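Fructose-2,6-bisphosphatase TIGAR B (Danio rerio, PDB 3E9D) probably hydrolyses fructose-2,6-bisphosphate, and also fructose-1,6-bisphosphate, lowering the level of a glycolytic activator and turning sugar flux toward the pentose phosphate pathway. Local coordinates at residues 2-8 / 221-227. Sequence-based numbering, arbitrary orientation.
Sequences LTFALTI and SRFIFTI
Ile8 O is gripped twice: Ser221 N donates to it at 2.9 Å, and a water gives it a second hydrogen bond. The same water also bonds Ser221 OG, whose further partner is the backbone N of Asn245 in strand 233-246, so this end of the strand pair is tied to the next strand as well. From here strands 2-8 and 221-227 run antiparallel, in register from Ile8–Ser221 to Leu2–Ile227. Each hydrogen-bonded pair closes a two-bond ring; Leu6 N donates to Phe223 O at 2.8 Å.

Past Ser221, the face of Leu2, Phe4, Leu6 and Ile8 is apolar. With CG between the backbone N and the carbonyl carbon (chi1 70°), the Phe4 ring swings over the neighbouring strand, where Phe225 CB sits against one ring face, 4.0 Å from the centroid. The two phenyl rings are nearly parallel (10°) but slid apart, with little overlap. Phe225 CE2 touches Leu6 CD2 at 3.7 Å, while Ile227 CG2 meets Phe4 CE2 obliquely. Cutting Phe4 back to an alanine would remove the ring that Phe225 CB packs against and is likely to leave a gap beside Ile227 CG2. Helix 184-197 covers part of this face, through Leu194 on Phe225 and Ile187 on Ile8.

The other face is more polar. Thr3 OG1 and Thr226 OG1 share a hydrogen bond of 3.2 Å, and Ala5 CB rests on Ile224 CD1. Thr7 OG1 bonds His177 NE2, and Arg222 NH2 bonds Ala167 O.

Strand 2-10, flanked on its other side by the parallel strand 177-182, leads to His11, the residue phosphorylated in the reaction; here it joins 220-230, the last strand but one of the histidine phosphatase sheet. Paired backbone bonds fix the register and satisfy the polar backbone within the sheet, so the face with Phe4 and Phe225 can be filled with hydrocarbon.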
loop_
_atom_site.group_PDB
_atom_site.type_symbol
_atom_site.label_atom_id
_atom_site.label_comp_id
_atom_site.label_asym_id
_atom_site.label_seq_id
_atom_site.Cartn_x
_atom_site.Cartn_y
_atom_site.Cartn_z
ATOM N N LEU A 2 10.402 14.622 10.719
ATOM C CA LEU A 2 9.006 14.197 10.750
ATOM C C LEU A 2 8.881 12.678 10.810
ATOM O O LEU A 2 9.511 11.965 10.029
ATOM C CB LEU A 2 8.206 14.735 9.551
ATOM C CG LEU A 2 6.727 14.292 9.494
ATOM C CD1 LEU A 2 5.898 14.918 10.630
ATOM C CD2 LEU A 2 6.115 14.621 8.135
ATOM N N THR A 3 8.075 12.200 11.750
ATOM C CA THR A 3 7.746 10.786 11.852
ATOM C C THR A 3 6.274 10.632 11.527
ATOM O O THR A 3 5.445 11.341 12.089
ATOM C CB THR A 3 8.000 10.241 13.267
ATOM O OG1 THR A 3 9.398 10.277 13.532
ATOM C CG2 THR A 3 7.495 8.773 13.405
ATOM N N PHE A 4 5.954 9.707 10.626
ATOM C CA PHE A 4 4.553 9.441 10.288
ATOM C C PHE A 4 4.331 7.961 9.980
ATOM O O PHE A 4 5.261 7.260 9.551
ATOM C CB PHE A 4 4.065 10.342 9.131
ATOM C CG PHE A 4 4.670 10.019 7.785
ATOM C CD1 PHE A 4 4.052 9.104 6.932
ATOM C CD2 PHE A 4 5.844 10.654 7.360
ATOM C CE1 PHE A 4 4.609 8.789 5.685
ATOM C CE2 PHE A 4 6.411 10.368 6.101
ATOM C CZ PHE A 4 5.780 9.425 5.259
ATOM N N ALA A 5 3.116 7.495 10.260
ATOM C CA ALA A 5 2.705 6.130 9.969
ATOM C C ALA A 5 2.081 6.082 8.585
ATOM O O ALA A 5 1.427 7.047 8.143
ATOM C CB ALA A 5 1.688 5.648 11.009
ATOM N N LEU A 6 2.302 4.966 7.894
ATOM C CA LEU A 6 1.658 4.730 6.616
ATOM C C LEU A 6 0.932 3.388 6.671
ATOM O O LEU A 6 1.581 2.345 6.810
ATOM C CB LEU A 6 2.688 4.712 5.477
ATOM C CG LEU A 6 2.102 4.350 4.112
ATOM C CD1 LEU A 6 1.201 5.474 3.612
ATOM C CD2 LEU A 6 3.206 4.059 3.073
ATOM N N THR A 7 -0.396 3.422 6.551
ATOM C CA THR A 7 -1.189 2.191 6.487
ATOM C C THR A 7 -1.550 1.935 5.047
ATOM O O THR A 7 -2.049 2.829 4.363
ATOM C CB THR A 7 -2.468 2.296 7.338
ATOM O OG1 THR A 7 -2.094 2.444 8.714
ATOM C CG2 THR A 7 -3.360 1.050 7.175
ATOM N N ILE A 8 -1.298 0.716 4.589
ATOM C CA ILE A 8 -1.461 0.372 3.186
ATOM C C ILE A 8 -2.503 -0.736 3.063
ATOM O O ILE A 8 -2.370 -1.794 3.706
ATOM C CB ILE A 8 -0.137 -0.161 2.598
ATOM C CG1 ILE A 8 0.982 0.893 2.721
ATOM C CG2 ILE A 8 -0.342 -0.609 1.109
ATOM C CD1 ILE A 8 2.412 0.336 2.396
ATOM N N SER A 221 -1.113 -3.459 5.656
ATOM C CA SER A 221 0.287 -3.363 6.081
ATOM C C SER A 221 0.571 -2.007 6.710
ATOM O O SER A 221 -0.150 -1.036 6.453
ATOM C CB SER A 221 1.256 -3.571 4.888
ATOM O OG SER A 221 0.915 -4.755 4.170
ATOM N N ARG A 222 1.641 -1.922 7.499
ATOM C CA ARG A 222 1.976 -0.671 8.177
ATOM C C ARG A 222 3.482 -0.481 8.280
ATOM O O ARG A 222 4.186 -1.399 8.717
ATOM C CB ARG A 222 1.360 -0.611 9.591
ATOM C CG ARG A 222 1.524 0.799 10.273
ATOM C CD ARG A 222 1.059 0.877 11.746
ATOM N NE ARG A 222 -0.398 0.720 12.012
ATOM C CZ ARG A 222 -1.320 0.980 11.120
ATOM N NH1 ARG A 222 -0.896 1.403 9.958
ATOM N NH2 ARG A 222 -2.627 0.830 11.358
ATOM N N PHE A 223 3.947 0.707 7.874
ATOM C CA PHE A 223 5.329 1.131 8.044
ATOM C C PHE A 223 5.317 2.482 8.756
ATOM O O PHE A 223 4.384 3.268 8.582
ATOM C CB PHE A 223 6.056 1.298 6.686
ATOM C CG PHE A 223 6.300 -0.002 5.958
ATOM C CD1 PHE A 223 7.547 -0.618 6.022
ATOM C CD2 PHE A 223 5.285 -0.604 5.207
ATOM C CE1 PHE A 223 7.785 -1.839 5.362
ATOM C CE2 PHE A 223 5.512 -1.818 4.530
ATOM C CZ PHE A 223 6.778 -2.435 4.616
ATOM N N ILE A 224 6.348 2.722 9.565
ATOM C CA ILE A 224 6.592 4.024 10.149
ATOM C C ILE A 224 7.830 4.627 9.477
ATOM O O ILE A 224 8.904 3.980 9.424
ATOM C CB ILE A 224 6.855 3.924 11.682
ATOM C CG1 ILE A 224 5.841 2.993 12.385
ATOM C CG2 ILE A 224 6.884 5.336 12.311
ATOM C CD1 ILE A 224 4.364 3.379 12.171
ATOM N N PHE A 225 7.681 5.854 8.974
ATOM C CA PHE A 225 8.771 6.565 8.291
ATOM C C PHE A 225 9.282 7.707 9.157
ATOM O O PHE A 225 8.502 8.428 9.788
ATOM C CB PHE A 225 8.262 7.190 6.991
ATOM C CG PHE A 225 7.920 6.196 5.921
ATOM C CD1 PHE A 225 8.823 5.947 4.885
ATOM C CD2 PHE A 225 6.704 5.515 5.936
ATOM C CE1 PHE A 225 8.513 5.043 3.862
ATOM C CE2 PHE A 225 6.393 4.578 4.935
ATOM C CZ PHE A 225 7.293 4.353 3.890
ATOM N N THR A 226 10.593 7.877 9.181
ATOM C CA THR A 226 11.171 9.103 9.712
ATOM C C THR A 226 11.918 9.774 8.572
ATOM O O THR A 226 12.772 9.151 7.929
ATOM C CB THR A 226 12.107 8.830 10.896
ATOM O OG1 THR A 226 11.329 8.304 11.981
ATOM C CG2 THR A 226 12.789 10.115 11.347
ATOM N N ILE A 227 11.571 11.030 8.313
ATOM C CA ILE A 227 12.140 11.758 7.188
ATOM C C ILE A 227 12.899 13.005 7.659
ATOM O O ILE A 227 12.482 13.670 8.628
ATOM C CB ILE A 227 11.097 12.086 6.090
ATOM C CG1 ILE A 227 9.967 12.961 6.626
ATOM C CG2 ILE A 227 10.497 10.775 5.463
ATOM C CD1 ILE A 227 9.043 13.540 5.496
HETATM O O HOH W 1 -1.246 -4.155 2.352
#